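Long-range contact in TudS (Uncultured bacterium, PDB 6Z96), which removes sulfur from thiouracil without net redox chemistry, using a [4Fe-4S] cluster that probably takes up the sulfur as a [4Fe-5S] intermediate: residues S8-G13 with L96-S101. Numbering follows the deposited sequence.
With SF4 (iron/sulfur cluster), chain C.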
ATOM      1  N   SER A   8       2.782   0.995   3.619  1.00 16.12           N
ATOM      2  CA  SER A   8       1.906  -0.142   3.970  1.00 15.53           C
ATOM      3  C   SER A   8       2.293  -0.653   5.368  1.00 15.86           C
ATOM      4  O   SER A   8       3.467  -0.929   5.614  1.00 16.72           O
ATOM      5  CB  SER A   8       2.144  -1.296   3.000  1.00 15.29           C
ATOM      6  OG  SER A   8       1.553  -1.015   1.745  1.00 16.39           O
ATOM      7  N   ALA A   9       1.324  -0.713   6.282  1.00 14.94           N
ATOM      8  CA  ALA A   9       1.624  -1.072   7.669  1.00 15.82           C
ATOM      9  C   ALA A   9       2.300  -2.428   7.806  1.00 16.21           C
ATOM     10  O   ALA A   9       3.140  -2.612   8.704  1.00 17.14           O
ATOM     11  CB  ALA A   9       0.356  -1.008   8.524  1.00 16.43           C
ATOM     12  N   CYS A  10       1.976  -3.370   6.909  1.00 15.29           N
ATOM     13  CA  CYS A  10       2.603  -4.691   6.969  1.00 15.43           C
ATOM     14  C   CYS A  10       4.112  -4.612   6.694  1.00 16.75           C
ATOM     15  O   CYS A  10       4.868  -5.414   7.257  1.00 17.52           O
ATOM     16  CB  CYS A  10       1.921  -5.667   6.023  1.00 16.35           C
ATOM     17  SG  CYS A  10       1.935  -5.130   4.290  1.00 17.24           S
ATOM     18  N   LEU A  11       4.549  -3.655   5.857  1.00 16.74           N
ATOM     19  CA  LEU A  11       5.998  -3.529   5.574  1.00 17.15           C
ATOM     20  C   LEU A  11       6.773  -3.060   6.800  1.00 20.11           C
ATOM     21  O   LEU A  11       7.992  -3.249   6.853  1.00 21.86           O
ATOM     22  CB  LEU A  11       6.242  -2.544   4.422  1.00 16.31           C
ATOM     23  CG  LEU A  11       5.716  -3.015   3.062  1.00 17.92           C
ATOM     24  CD1 LEU A  11       5.903  -1.901   1.997  1.00 17.85           C
ATOM     25  CD2 LEU A  11       6.447  -4.270   2.585  1.00 18.83           C
ATOM     26  N   LEU A  12       6.101  -2.417   7.747  1.00 20.73           N
ATOM     27  CA  LEU A  12       6.706  -1.999   9.024  1.00 22.73           C
ATOM     28  C   LEU A  12       6.621  -3.089  10.108  1.00 24.85           C
ATOM     29  O   LEU A  12       7.023  -2.838  11.254  1.00 27.51           O
ATOM     30  CB  LEU A  12       6.021  -0.748   9.527  1.00 23.85           C
ATOM     31  CG  LEU A  12       6.171   0.438   8.614  1.00 27.35           C
ATOM     32  CD1 LEU A  12       5.342   1.579   9.123  1.00 29.36           C
ATOM     33  CD2 LEU A  12       7.646   0.880   8.490  1.00 28.41           C
ATOM     34  N   GLY A  13       6.149  -4.281   9.748  1.00 22.92           N
ATOM     35  CA  GLY A  13       6.070  -5.409  10.669  1.00 22.46           C
ATOM     36  C   GLY A  13       4.765  -5.518  11.423  1.00 22.17           C
ATOM     37  O   GLY A  13       4.646  -6.366  12.312  1.00 23.34           O
ATOM     38  N   LEU A  96       5.182   4.014  -0.106  1.00 17.09           N
ATOM     39  CA  LEU A  96       5.914   2.752  -0.196  1.00 17.09           C
ATOM     40  C   LEU A  96       4.864   1.696   0.143  1.00 16.50           C
ATOM     41  O   LEU A  96       4.485   1.557   1.306  1.00 16.33           O
ATOM     42  CB  LEU A  96       7.054   2.713   0.827  1.00 17.45           C
ATOM     43  CG  LEU A  96       7.741   1.362   1.033  1.00 18.40           C
ATOM     44  CD1 LEU A  96       8.256   0.781  -0.277  1.00 19.52           C
ATOM     45  CD2 LEU A  96       8.875   1.481   2.072  1.00 20.23           C
ATOM     46  N   LEU A  97       4.382   0.987  -0.875  1.00 15.91           N
ATOM     47  CA  LEU A  97       3.288   0.040  -0.684  1.00 16.22           C
ATOM     48  C   LEU A  97       3.684  -1.372  -1.048  1.00 17.01           C
ATOM     49  O   LEU A  97       4.523  -1.586  -1.912  1.00 17.15           O
ATOM     50  CB  LEU A  97       2.061   0.486  -1.503  1.00 16.13           C
ATOM     51  CG  LEU A  97       1.523   1.885  -1.206  1.00 16.66           C
ATOM     52  CD1 LEU A  97       0.197   2.133  -2.023  1.00 16.44           C
ATOM     53  CD2 LEU A  97       1.239   2.102   0.292  1.00 18.73           C
ATOM     54  N   LYS A  98       3.044  -2.354  -0.394  1.00 15.89           N
ATOM     55  CA  LYS A  98       3.351  -3.774  -0.582  1.00 16.16           C
ATOM     56  C   LYS A  98       2.982  -4.324  -1.964  1.00 17.22           C
ATOM     57  O   LYS A  98       1.837  -4.282  -2.390  1.00 17.40           O
ATOM     58  CB  LYS A  98       2.630  -4.586   0.529  1.00 16.55           C
ATOM     59  CG  LYS A  98       2.769  -6.102   0.392  1.00 18.32           C
ATOM     60  CD  LYS A  98       4.186  -6.553   0.760  1.00 19.97           C
ATOM     61  CE  LYS A  98       4.392  -8.002   0.348  1.00 21.55           C
ATOM     62  NZ  LYS A  98       4.699  -8.125  -1.111  1.00 21.42           N
ATOM     63  N   GLU A  99       3.957  -4.945  -2.629  1.00 17.66           N
ATOM     64  CA  GLU A  99       3.735  -5.491  -3.964  1.00 17.75           C
ATOM     65  C   GLU A  99       2.758  -6.680  -3.972  1.00 18.54           C
ATOM     66  O   GLU A  99       2.693  -7.439  -3.006  1.00 18.83           O
ATOM     67  CB  GLU A  99       5.089  -5.912  -4.578  1.00 18.64           C
ATOM     68  CG  GLU A  99       5.013  -6.271  -6.053  1.00 20.59           C
ATOM     69  CD  GLU A  99       4.486  -5.155  -6.936  1.00 24.22           C
ATOM     70  OE1 GLU A  99       3.257  -4.902  -6.907  1.00 20.94           O
ATOM     71  OE2 GLU A  99       5.281  -4.580  -7.719  1.00 26.05           O
ATOM     72  N   GLY A 100       1.993  -6.790  -5.060  1.00 18.21           N
ATOM     73  CA  GLY A 100       1.101  -7.910  -5.310  1.00 18.18           C
ATOM     74  C   GLY A 100      -0.273  -7.830  -4.702  1.00 17.67           C
ATOM     75  O   GLY A 100      -1.142  -8.617  -5.060  1.00 18.98           O
ATOM     76  N   SER A 101      -0.480  -6.882  -3.796  1.00 16.48           N
ATOM     77  CA  SER A 101      -1.742  -6.785  -3.058  1.00 16.00           C
ATOM     78  C   SER A 101      -2.885  -6.183  -3.904  1.00 16.01           C
ATOM     79  O   SER A 101      -2.665  -5.251  -4.682  1.00 16.07           O
ATOM     80  CB  SER A 101      -1.501  -5.929  -1.809  1.00 16.19           C
ATOM     81  OG  SER A 101      -2.682  -5.360  -1.257  1.00 16.30           O
TER
HETATM   82 FE1  SF4 C 301      -2.546  -5.760   2.862  0.80 16.75          FE
HETATM   83 FE2  SF4 C 301      -0.281  -4.660   3.844  0.90 14.54          FE
HETATM   84 FE3  SF4 C 301      -2.723  -3.653   4.624  0.90 14.23          FE
HETATM   85 FE4  SF4 C 301      -1.766  -3.210   2.086  0.90 14.76          FE
HETATM   86  S1  SF4 C 301      -0.902  -2.435   4.092  0.90 14.45           S
HETATM   87  S2  SF4 C 301      -3.893  -3.810   2.632  0.90 15.60           S
HETATM   88  S3  SF4 C 301      -0.696  -5.217   1.656  0.90 15.91           S
HETATM   89  S4  SF4 C 301      -1.849  -5.749   5.069  0.90 15.29           S
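The carbonyl of L96 takes the backbone N-H of S8, L96 O to S8 N 2.9 Å, the last rung between two parallel strands before both segments turn off toward the iron-sulfur cluster. On the side-chain side, CG of L96 meets CD1 of L11 at 3.9 Å. L97 points mostly away, yet its CD2 still lies 3.5 Å from OG of S8. That hydroxyl sits beside its own backbone N (chi1 -75°), which brings OG to 2.9 Å from K98 N, whose hydrogen it accepts. So one serine ties the outgoing chain twice, by backbone and by side chain, while its CB rests on cluster sulfide S1. K98 then lays the root of its side chain against the cluster: CB is 3.6 Å from S3 and 3.9 Å from SG of C10, the thiolate that binds FE2 at 2.3 Å. Further out, the side chains of K98 and L11 cross at about a right angle, CD of the lysine against CD2 of the leucine, and bends at chi2 and chi4 fold NZ back onto the carbonyl O of E99 and into a salt bridge with E139. Cutting this lysine back to an alanine is likely to open a gap beside L11 and to take away both the bond to the E99 carbonyl and the charge facing E139. A type II beta turn from K98 to S101, with the N-H of G100 held by OE1 of E99, returns the chain to the cluster, where OG of S101 lies 3.5 Å from S3. The contact thus gathers the C-terminal ends of central strands 5-8 and 94-96 at the cluster; behind it L97 packs on helix 124-131, and L96 on helices 28-35 and 142-151.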